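Local coordinates for pollen-specific leucine-rich repeat extensin-like protein 1 (PDB 6TME) that probably acts in the pollen cell wall, where its leucine-rich repeats bind a partner protein and its extensin-like part would anchor it, at residues D264-G269 / Q286-Y291; Y291-G296 / Y315-G320; F311-N316 / T338-Q343. One frame throughout, in Å; residues are numbered along the deposited sequence.

Contact 1: residues D264-G269 / Q286-Y291. With NAG (2-acetamido-2-deoxy-beta-D-glucopyranose), chain E.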
loop_
_atom_site.group_PDB
_atom_site.type_symbol
_atom_site.label_atom_id
_atom_site.label_comp_id
_atom_site.label_asym_id
_atom_site.label_seq_id
_atom_site.Cartn_x
_atom_site.Cartn_y
_atom_site.Cartn_z
ATOM N N ASP A 264 -2.276 -11.833 0.006
ATOM C CA ASP A 264 -2.662 -12.015 1.401
ATOM C C ASP A 264 -4.118 -11.579 1.572
ATOM O O ASP A 264 -4.435 -10.391 1.459
ATOM C CB ASP A 264 -1.713 -11.248 2.322
ATOM C CG ASP A 264 -1.828 -11.685 3.784
ATOM O OD1 ASP A 264 -2.963 -11.967 4.239
ATOM O OD2 ASP A 264 -0.785 -11.729 4.480
ATOM N N ALA A 265 -5.002 -12.546 1.829
ATOM C CA ALA A 265 -6.429 -12.307 2.000
ATOM C C ALA A 265 -6.885 -12.623 3.417
ATOM O O ALA A 265 -8.083 -12.832 3.651
ATOM C CB ALA A 265 -7.240 -13.121 0.990
ATOM N N SER A 266 -5.965 -12.598 4.373
ATOM C CA SER A 266 -6.256 -13.183 5.668
ATOM C C SER A 266 -7.112 -12.250 6.526
ATOM O O SER A 266 -7.178 -11.028 6.311
ATOM C CB SER A 266 -4.961 -13.547 6.407
ATOM O OG SER A 266 -4.221 -12.398 6.768
ATOM N N SER A 267 -7.782 -12.862 7.508
ATOM C CA SER A 267 -8.566 -12.140 8.508
ATOM C C SER A 267 -9.709 -11.381 7.847
ATOM O O SER A 267 -9.907 -10.183 8.071
ATOM C CB SER A 267 -7.681 -11.205 9.335
ATOM O OG SER A 267 -6.757 -11.985 10.050
ATOM N N ASN A 268 -10.438 -12.089 6.987
ATOM C CA ASN A 268 -11.659 -11.562 6.406
ATOM C C ASN A 268 -12.773 -12.556 6.713
ATOM O O ASN A 268 -12.765 -13.176 7.781
ATOM C CB ASN A 268 -11.464 -11.311 4.906
ATOM C CG ASN A 268 -10.799 -9.938 4.630
ATOM O OD1 ASN A 268 -11.455 -8.908 4.676
ATOM N ND2 ASN A 268 -9.488 -9.935 4.397
ATOM N N GLY A 269 -13.720 -12.725 5.796
ATOM C CA GLY A 269 -14.829 -13.622 6.009
ATOM C C GLY A 269 -15.151 -14.356 4.728
ATOM O O GLY A 269 -16.323 -14.563 4.397
ATOM N N GLN A 286 4.426 -15.641 -1.301
ATOM C CA GLN A 286 3.726 -15.544 -0.030
ATOM C C GLN A 286 2.242 -15.582 -0.340
ATOM O O GLN A 286 1.754 -14.776 -1.138
ATOM C CB GLN A 286 4.095 -14.247 0.704
ATOM C CG GLN A 286 5.587 -14.058 0.960
ATOM C CD GLN A 286 6.091 -14.899 2.125
ATOM O OE1 GLN A 286 5.380 -15.121 3.119
ATOM N NE2 GLN A 286 7.318 -15.360 2.014
ATOM N N MET A 287 1.536 -16.532 0.255
ATOM C CA MET A 287 0.099 -16.665 0.060
ATOM C C MET A 287 -0.516 -16.993 1.412
ATOM O O MET A 287 -0.140 -17.989 2.037
ATOM C CB MET A 287 -0.238 -17.739 -0.982
ATOM C CG MET A 287 -1.670 -17.596 -1.524
ATOM S SD MET A 287 -1.951 -18.322 -3.157
ATOM C CE MET A 287 -1.577 -20.033 -2.852
ATOM N N ASP A 288 -1.431 -16.143 1.865
ATOM C CA ASP A 288 -2.002 -16.208 3.210
ATOM C C ASP A 288 -3.516 -16.127 3.092
ATOM O O ASP A 288 -4.055 -15.082 2.712
ATOM C CB ASP A 288 -1.480 -15.062 4.094
ATOM C CG ASP A 288 -1.913 -15.201 5.572
ATOM O OD1 ASP A 288 -2.782 -16.032 5.893
ATOM O OD2 ASP A 288 -1.381 -14.476 6.431
ATOM N N PHE A 289 -4.208 -17.214 3.430
ATOM C CA PHE A 289 -5.665 -17.199 3.509
ATOM C C PHE A 289 -6.160 -17.409 4.925
ATOM O O PHE A 289 -7.350 -17.699 5.114
ATOM C CB PHE A 289 -6.286 -18.270 2.609
ATOM C CG PHE A 289 -6.001 -18.091 1.154
ATOM C CD1 PHE A 289 -6.414 -16.964 0.491
ATOM C CD2 PHE A 289 -5.355 -19.066 0.446
ATOM C CE1 PHE A 289 -6.163 -16.811 -0.848
ATOM C CE2 PHE A 289 -5.115 -18.924 -0.895
ATOM C CZ PHE A 289 -5.504 -17.797 -1.537
ATOM N N SER A 290 -5.279 -17.295 5.923
ATOM C CA SER A 290 -5.677 -17.613 7.292
ATOM C C SER A 290 -6.866 -16.753 7.742
ATOM O O SER A 290 -7.141 -15.675 7.198
ATOM C CB SER A 290 -4.493 -17.438 8.250
ATOM O OG SER A 290 -4.220 -16.070 8.472
ATOM N N TYR A 291 -7.588 -17.263 8.741
ATOM C CA TYR A 291 -8.656 -16.533 9.436
ATOM C C TYR A 291 -9.765 -16.123 8.475
ATOM O O TYR A 291 -10.081 -14.943 8.297
ATOM C CB TYR A 291 -8.107 -15.311 10.167
ATOM C CG TYR A 291 -7.269 -15.656 11.352
ATOM C CD1 TYR A 291 -7.863 -15.928 12.581
ATOM C CD2 TYR A 291 -5.877 -15.695 11.254
ATOM C CE1 TYR A 291 -7.103 -16.256 13.673
ATOM C CE2 TYR A 291 -5.100 -16.021 12.342
ATOM C CZ TYR A 291 -5.720 -16.303 13.554
ATOM O OH TYR A 291 -4.961 -16.620 14.661
HETATM C C1 NAG E . 4.655 -16.879 6.767
HETATM C C2 NAG E . 5.663 -16.047 7.553
HETATM C C3 NAG E . 5.121 -15.735 8.946
HETATM C C4 NAG E . 3.788 -15.008 8.830
HETATM C C5 NAG E . 2.801 -15.844 8.019
HETATM C C6 NAG E . 1.544 -15.078 7.679
HETATM C C7 NAG E . 7.933 -16.546 6.737
HETATM C C8 NAG E . 9.199 -17.304 6.994
HETATM N N2 NAG E . 6.956 -16.712 7.639
HETATM O O3 NAG E . 6.043 -14.899 9.637
HETATM O O4 NAG E . 3.265 -14.674 10.113
HETATM O O5 NAG E . 3.381 -16.214 6.757
HETATM O O6 NAG E . 1.808 -14.092 6.687
HETATM O O7 NAG E . 7.796 -15.824 5.750
#
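Asp-264 and Asp-288 carry their carboxylates side by side because each swings CG opposite its backbone N (chi1 -165° and -172°). Asp-264 CG comes within 3.4 Å of Asp-288 CB, and the carboxylate planes are 44° apart. Ser-266 N and Ser-290 N meet the OD1 of Asp-264 and Asp-288 nearly end-on, each closing an Asx turn, and the OG of the same serine adds a second bond on the syn lone pair. The OD2 atoms form a like-charge pair probably eased by partners on either carboxylate: Asp-264 OD2 is hydrogen-bonded to an aromatic side chain of another protein chain, and Asp-288 OD2 takes a weak bond from O6 of NAG, part of a glycan attached to the protein. With an alanine at Asp-264, Ser-266 N and OG would probably lose their shared acceptor, and the aromatic group of the other protein chain its mate. Between the backbones, Ala-265 N donates to Asp-288 O (2.8 Å) and Ser-267 N to Ser-290 O (2.9 Å). Ala-265 CB touches the edge of the Phe-289 ring at CD1 (4.0 Å). Such repeating, in-register turns where parallel strands end are characteristic of a leucine-rich repeat solenoid.

Contact 2: residues Y291-G296 / Y315-G320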
loop_
_atom_site.group_PDB
_atom_site.type_symbol
_atom_site.label_atom_id
_atom_site.label_comp_id
_atom_site.label_asym_id
_atom_site.label_seq_id
_atom_site.Cartn_x
_atom_site.Cartn_y
_atom_site.Cartn_z
ATOM N N TYR A 291 -7.588 -17.263 8.741
ATOM C CA TYR A 291 -8.656 -16.533 9.436
ATOM C C TYR A 291 -9.765 -16.123 8.475
ATOM O O TYR A 291 -10.081 -14.943 8.297
ATOM C CB TYR A 291 -8.107 -15.311 10.167
ATOM C CG TYR A 291 -7.269 -15.656 11.352
ATOM C CD1 TYR A 291 -7.863 -15.928 12.581
ATOM C CD2 TYR A 291 -5.877 -15.695 11.254
ATOM C CE1 TYR A 291 -7.103 -16.256 13.673
ATOM C CE2 TYR A 291 -5.100 -16.021 12.342
ATOM C CZ TYR A 291 -5.720 -16.303 13.554
ATOM O OH TYR A 291 -4.961 -16.620 14.661
ATOM N N ASN A 292 -10.348 -17.129 7.844
ATOM C CA ASN A 292 -11.490 -16.933 6.974
ATOM C C ASN A 292 -12.484 -18.043 7.283
ATOM O O ASN A 292 -12.448 -18.648 8.357
ATOM C CB ASN A 292 -11.002 -16.882 5.522
ATOM C CG ASN A 292 -10.537 -15.499 5.136
ATOM O OD1 ASN A 292 -11.332 -14.563 5.102
ATOM N ND2 ASN A 292 -9.247 -15.356 4.860
ATOM N N LYS A 293 -13.371 -18.328 6.338
ATOM C CA LYS A 293 -14.324 -19.418 6.496
ATOM C C LYS A 293 -14.260 -20.352 5.301
ATOM O O LYS A 293 -15.275 -20.904 4.870
ATOM C CB LYS A 293 -15.743 -18.886 6.695
ATOM C CG LYS A 293 -16.043 -18.592 8.140
ATOM C CD LYS A 293 -16.384 -17.143 8.384
ATOM C CE LYS A 293 -17.690 -16.762 7.744
ATOM N NZ LYS A 293 -18.060 -15.377 8.135
ATOM N N PHE A 294 -13.064 -20.542 4.746
ATOM C CA PHE A 294 -12.921 -21.444 3.613
ATOM C C PHE A 294 -13.202 -22.880 4.024
ATOM O O PHE A 294 -12.934 -23.301 5.158
ATOM C CB PHE A 294 -11.519 -21.395 3.028
ATOM C CG PHE A 294 -11.161 -20.088 2.416
ATOM C CD1 PHE A 294 -11.776 -19.660 1.247
ATOM C CD2 PHE A 294 -10.180 -19.293 2.998
ATOM C CE1 PHE A 294 -11.433 -18.442 0.670
ATOM C CE2 PHE A 294 -9.841 -18.073 2.429
ATOM C CZ PHE A 294 -10.462 -17.649 1.258
ATOM N N THR A 295 -13.693 -23.646 3.062
ATOM C CA THR A 295 -13.989 -25.054 3.261
ATOM C C THR A 295 -13.373 -25.856 2.128
ATOM O O THR A 295 -12.954 -25.312 1.100
ATOM C CB THR A 295 -15.499 -25.305 3.332
ATOM O OG1 THR A 295 -16.136 -24.732 2.184
ATOM C CG2 THR A 295 -16.080 -24.673 4.592
ATOM N N GLY A 296 -13.309 -27.168 2.337
ATOM C CA GLY A 296 -12.942 -28.069 1.270
ATOM C C GLY A 296 -11.499 -28.514 1.315
ATOM O O GLY A 296 -10.882 -28.605 2.382
ATOM N N TYR A 315 -6.847 -21.472 10.568
ATOM C CA TYR A 315 -8.113 -20.877 11.009
ATOM C C TYR A 315 -9.092 -20.737 9.848
ATOM O O TYR A 315 -9.513 -19.631 9.475
ATOM C CB TYR A 315 -7.888 -19.529 11.688
ATOM C CG TYR A 315 -7.090 -19.708 12.919
ATOM C CD1 TYR A 315 -7.710 -20.040 14.120
ATOM C CD2 TYR A 315 -5.704 -19.610 12.888
ATOM C CE1 TYR A 315 -6.974 -20.244 15.266
ATOM C CE2 TYR A 315 -4.958 -19.814 14.037
ATOM C CZ TYR A 315 -5.602 -20.132 15.216
ATOM O OH TYR A 315 -4.873 -20.336 16.355
ATOM N N ASN A 316 -9.449 -21.892 9.296
ATOM C CA ASN A 316 -10.484 -22.014 8.268
ATOM C C ASN A 316 -11.283 -23.278 8.578
ATOM O O ASN A 316 -11.272 -23.790 9.707
ATOM C CB ASN A 316 -9.838 -21.999 6.878
ATOM C CG ASN A 316 -9.435 -20.584 6.460
ATOM O OD1 ASN A 316 -10.297 -19.740 6.235
ATOM N ND2 ASN A 316 -8.129 -20.311 6.408
ATOM N N PHE A 317 -11.993 -23.806 7.586
ATOM C CA PHE A 317 -12.666 -25.100 7.783
ATOM C C PHE A 317 -12.299 -26.088 6.681
ATOM O O PHE A 317 -13.161 -26.796 6.148
ATOM C CB PHE A 317 -14.183 -24.945 7.839
ATOM C CG PHE A 317 -14.664 -23.985 8.884
ATOM C CD1 PHE A 317 -15.084 -24.439 10.113
ATOM C CD2 PHE A 317 -14.709 -22.627 8.623
ATOM C CE1 PHE A 317 -15.533 -23.570 11.074
ATOM C CE2 PHE A 317 -15.166 -21.747 9.579
ATOM C CZ PHE A 317 -15.579 -22.228 10.815
ATOM N N PHE A 318 -11.024 -26.148 6.302
ATOM C CA PHE A 318 -10.599 -27.166 5.354
ATOM C C PHE A 318 -10.731 -28.551 5.999
ATOM O O PHE A 318 -10.364 -28.753 7.165
ATOM C CB PHE A 318 -9.162 -26.895 4.901
ATOM C CG PHE A 318 -8.981 -25.572 4.165
ATOM C CD1 PHE A 318 -9.499 -25.391 2.883
ATOM C CD2 PHE A 318 -8.287 -24.520 4.749
ATOM C CE1 PHE A 318 -9.331 -24.177 2.207
ATOM C CE2 PHE A 318 -8.129 -23.310 4.085
ATOM C CZ PHE A 318 -8.640 -23.139 2.810
ATOM N N ASN A 319 -11.293 -29.498 5.252
ATOM C CA ASN A 319 -11.455 -30.862 5.740
ATOM C C ASN A 319 -10.560 -31.860 5.014
ATOM O O ASN A 319 -10.641 -33.056 5.300
ATOM C CB ASN A 319 -12.928 -31.307 5.660
ATOM C CG ASN A 319 -13.462 -31.381 4.221
ATOM O OD1 ASN A 319 -12.798 -30.989 3.260
ATOM N ND2 ASN A 319 -14.670 -31.897 4.079
ATOM N N GLY A 320 -9.704 -31.403 4.101
ATOM C CA GLY A 320 -8.718 -32.264 3.477
ATOM C C GLY A 320 -7.541 -31.456 2.977
ATOM O O GLY A 320 -7.675 -30.272 2.639
HETATM O O HOH W 1 -14.342 -28.514 4.484
#
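Successive turns of a leucine-rich repeat solenoid, each with an inward asparagine, meet here, Tyr-291 to Gly-296 running beside Tyr-315 to Gly-320, where the chain leaves one repeat strand and heads for the next face. At the start, the Tyr-291 and Tyr-315 rings form an offset stack, centroids 4.3 Å apart and planes 7° from parallel; Tyr-291 OH lies over the rim of the Tyr-315 face, and Tyr-315 CB makes a CH-pi contact over the face of the Tyr-291 ring. Asn-292 N donates to Tyr-315 O. Asn-316 turns its amide inward: OD1 accepts from Phe-294 N (3.2 Å), the donor tilted from the carbonyl plane, while ND2 bonds to Phe-289 O. The backbone at Phe-294 and Phe-318 directs both CB atoms into the core, and matching first torsions (chi1 -65° and -62°) keep the rings alongside each other, Phe-294 CB resting 3.4 Å from Phe-318 CZ. Phe-317 points to the other side, its ring edge meeting Lys-293 CG (3.6 Å) and its N donating to Phe-294 O (2.7 Å). Gly-296 has backbone angles that would jam a side chain against the preceding carbonyl. Its O accepts from Asn-319 N, and a water bridges the pair of chains, accepting from Gly-296 N and donating to Phe-317 O, both at 2.7 Å.

Contact 3: residues F311-N316 / T338-Q343. With NAG (2-acetamido-2-deoxy-beta-D-glucopyranose), chain E; SO4 (sulfate ion), chain Q.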
loop_
_atom_site.group_PDB
_atom_site.type_symbol
_atom_site.label_atom_id
_atom_site.label_comp_id
_atom_site.label_asym_id
_atom_site.label_seq_id
_atom_site.Cartn_x
_atom_site.Cartn_y
_atom_site.Cartn_z
ATOM N N PHE A 311 2.893 -20.661 2.741
ATOM C CA PHE A 311 1.474 -20.815 2.431
ATOM C C PHE A 311 0.749 -21.091 3.741
ATOM O O PHE A 311 0.872 -22.182 4.304
ATOM C CB PHE A 311 1.258 -21.931 1.406
ATOM C CG PHE A 311 -0.200 -22.212 1.068
ATOM C CD1 PHE A 311 -1.185 -21.252 1.246
ATOM C CD2 PHE A 311 -0.572 -23.451 0.549
ATOM C CE1 PHE A 311 -2.514 -21.520 0.932
ATOM C CE2 PHE A 311 -1.892 -23.725 0.229
ATOM C CZ PHE A 311 -2.865 -22.763 0.423
ATOM N N THR A 312 0.008 -20.093 4.214
ATOM C CA THR A 312 -0.696 -20.088 5.496
ATOM C C THR A 312 -2.192 -20.189 5.215
ATOM O O THR A 312 -2.760 -19.307 4.568
ATOM C CB THR A 312 -0.393 -18.789 6.261
ATOM O OG1 THR A 312 1.018 -18.671 6.493
ATOM C CG2 THR A 312 -1.168 -18.700 7.582
ATOM N N PHE A 313 -2.828 -21.261 5.679
ATOM C CA PHE A 313 -4.262 -21.430 5.464
ATOM C C PHE A 313 -4.954 -21.809 6.768
ATOM O O PHE A 313 -6.012 -22.443 6.769
ATOM C CB PHE A 313 -4.548 -22.451 4.355
ATOM C CG PHE A 313 -3.770 -23.750 4.475
ATOM C CD1 PHE A 313 -2.425 -23.820 4.126
ATOM C CD2 PHE A 313 -4.406 -24.912 4.894
ATOM C CE1 PHE A 313 -1.717 -25.020 4.225
ATOM C CE2 PHE A 313 -3.721 -26.123 4.985
ATOM C CZ PHE A 313 -2.373 -26.180 4.657
ATOM N N SER A 314 -4.369 -21.391 7.886
ATOM C CA SER A 314 -4.849 -21.754 9.200
ATOM C C SER A 314 -6.147 -21.006 9.527
ATOM O O SER A 314 -6.507 -20.027 8.876
ATOM C CB SER A 314 -3.759 -21.452 10.226
ATOM O OG SER A 314 -3.599 -20.065 10.328
ATOM N N TYR A 315 -6.847 -21.472 10.568
ATOM C CA TYR A 315 -8.113 -20.877 11.009
ATOM C C TYR A 315 -9.092 -20.737 9.848
ATOM O O TYR A 315 -9.513 -19.631 9.475
ATOM C CB TYR A 315 -7.888 -19.529 11.688
ATOM C CG TYR A 315 -7.090 -19.708 12.919
ATOM C CD1 TYR A 315 -7.710 -20.040 14.120
ATOM C CD2 TYR A 315 -5.704 -19.610 12.888
ATOM C CE1 TYR A 315 -6.974 -20.244 15.266
ATOM C CE2 TYR A 315 -4.958 -19.814 14.037
ATOM C CZ TYR A 315 -5.602 -20.132 15.216
ATOM O OH TYR A 315 -4.873 -20.336 16.355
ATOM N N ASN A 316 -9.449 -21.892 9.296
ATOM C CA ASN A 316 -10.484 -22.014 8.268
ATOM C C ASN A 316 -11.283 -23.278 8.578
ATOM O O ASN A 316 -11.272 -23.790 9.707
ATOM C CB ASN A 316 -9.838 -21.999 6.878
ATOM C CG ASN A 316 -9.435 -20.584 6.460
ATOM O OD1 ASN A 316 -10.297 -19.740 6.235
ATOM N ND2 ASN A 316 -8.129 -20.311 6.408
ATOM N N THR A 338 -3.041 -24.958 11.164
ATOM C CA THR A 338 -3.668 -24.888 12.480
ATOM C C THR A 338 -5.144 -24.500 12.402
ATOM O O THR A 338 -5.531 -23.607 11.639
ATOM C CB THR A 338 -2.913 -23.850 13.322
ATOM O OG1 THR A 338 -1.526 -24.198 13.375
ATOM C CG2 THR A 338 -3.486 -23.715 14.721
ATOM N N SER A 339 -5.963 -25.169 13.222
ATOM C CA SER A 339 -7.362 -24.820 13.397
ATOM C C SER A 339 -8.130 -24.911 12.091
ATOM O O SER A 339 -8.787 -23.958 11.657
ATOM C CB SER A 339 -7.526 -23.434 14.011
ATOM O OG SER A 339 -8.868 -23.249 14.429
ATOM N N ASN A 340 -8.034 -26.067 11.460
ATOM C CA ASN A 340 -8.951 -26.373 10.385
ATOM C C ASN A 340 -9.799 -27.569 10.807
ATOM O O ASN A 340 -10.033 -27.771 12.002
ATOM C CB ASN A 340 -8.165 -26.633 9.104
ATOM C CG ASN A 340 -7.906 -25.351 8.309
ATOM O OD1 ASN A 340 -8.820 -24.763 7.739
ATOM N ND2 ASN A 340 -6.667 -24.898 8.318
ATOM N N CYS A 341 -10.256 -28.367 9.841
ATOM C CA CYS A 341 -11.018 -29.571 10.145
ATOM C C CYS A 341 -10.337 -30.798 9.566
ATOM O O CYS A 341 -10.967 -31.561 8.832
ATOM C CB CYS A 341 -12.432 -29.440 9.554
ATOM S SG CYS A 341 -13.338 -28.036 10.190
ATOM N N LEU A 342 -9.054 -30.977 9.832
ATOM C CA LEU A 342 -8.294 -32.043 9.199
ATOM C C LEU A 342 -8.080 -33.191 10.171
ATOM O O LEU A 342 -7.608 -32.979 11.289
ATOM C CB LEU A 342 -6.945 -31.530 8.705
ATOM C CG LEU A 342 -7.020 -30.275 7.849
ATOM C CD1 LEU A 342 -5.674 -29.555 7.897
ATOM C CD2 LEU A 342 -7.417 -30.631 6.422
ATOM N N GLN A 343 -8.411 -34.404 9.735
ATOM C CA GLN A 343 -8.080 -35.584 10.523
ATOM C C GLN A 343 -6.569 -35.777 10.570
ATOM O O GLN A 343 -5.849 -35.454 9.627
ATOM C CB GLN A 343 -8.750 -36.832 9.941
ATOM C CG GLN A 343 -10.277 -36.853 10.048
ATOM C CD GLN A 343 -10.937 -36.677 8.703
ATOM O OE1 GLN A 343 -10.658 -37.425 7.768
ATOM N NE2 GLN A 343 -11.789 -35.657 8.579
HETATM C C1 NAG E . 4.655 -16.879 6.767
HETATM C C2 NAG E . 5.663 -16.047 7.553
HETATM C C3 NAG E . 5.121 -15.735 8.946
HETATM C C4 NAG E . 3.788 -15.008 8.830
HETATM C C5 NAG E . 2.801 -15.844 8.019
HETATM C C6 NAG E . 1.544 -15.078 7.679
HETATM C C7 NAG E . 7.933 -16.546 6.737
HETATM C C8 NAG E . 9.199 -17.304 6.994
HETATM N N2 NAG E . 6.956 -16.712 7.639
HETATM O O3 NAG E . 6.043 -14.899 9.637
HETATM O O4 NAG E . 3.265 -14.674 10.113
HETATM O O5 NAG E . 3.381 -16.214 6.757
HETATM O O6 NAG E . 1.808 -14.092 6.687
HETATM O O7 NAG E . 7.796 -15.824 5.750
HETATM S S SO4 Q . -0.093 -20.715 14.384
HETATM O O1 SO4 Q . -0.750 -20.490 15.676
HETATM O O2 SO4 Q . 1.100 -19.876 14.289
HETATM O O3 SO4 Q . 0.319 -22.114 14.260
HETATM O O4 SO4 Q . -1.012 -20.359 13.303
#
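Backbone hydrogen bonds set the pairing: Tyr-315 N donates to Thr-338 O (2.7 Å), and Asn-316 N to Ser-339 O at 3.2 Å. The two carbonyl oxygens Asn-316 O and Ser-339 O come close without bonding, and both accept from Lys-349 NZ, which probably relieves their mutual repulsion. Hydrogen bonds from two side-chain amides converge on one carbonyl oxygen. Asn-340 has CG opposite its carbonyl carbon (chi1 -88°), which brings ND2 to Phe-313 O at 3.0 Å in an almost straight bond; Asn-316 ND2 reaches the same oxygen, also at 3.0 Å. The two donors come from opposite faces of the carbonyl plane, both well out of it, and each amide is aligned so that the oxygen lies in its own plane. Asn-340 OD1 presses against Asn-316 CB and serves Phe-318 N. Aromatic packing completes the contact: Ser-339 CB sits over one face of the Tyr-315 ring, 3.7 Å from its centroid in a CH-pi contact, opposite the face that Tyr-291 stacks on. At the surface, Thr-338 OG1 has two acceptors within reach, Asp-336 OD1 and a sulfate probably from the crystallisation liquor. Asn-340 is the last of the stacked asparagines in these leucine-rich repeats, where the solenoid passes into the C-terminal cap tied by the Cys-341 to Cys-354 disulfide to helix 351-358.

Following the chain from the N terminus, contact 1 closes the turn of the solenoid from 264 to 291, and contact 2 picks up at Tyr-291, which they share, to close the next turn, up to 320. These two stand in series. Contact 3 opens on 311-316, inside the span of contact 2, and ends at 343, so the two interlock and share Tyr-315 and Asn-316. Contacts 1 and 3 lie at the ends of neighbouring strands 286-288 and 310-312, joined by the backbone hydrogen bond Tyr-291 N to Ser-314 O; contact 2 runs from the turns onto strand 317-321 and up to strand 297-298. A probable hydrogen bond from Cys-341 N to Phe-318 O links contacts 2 and 3 near the C-terminal end.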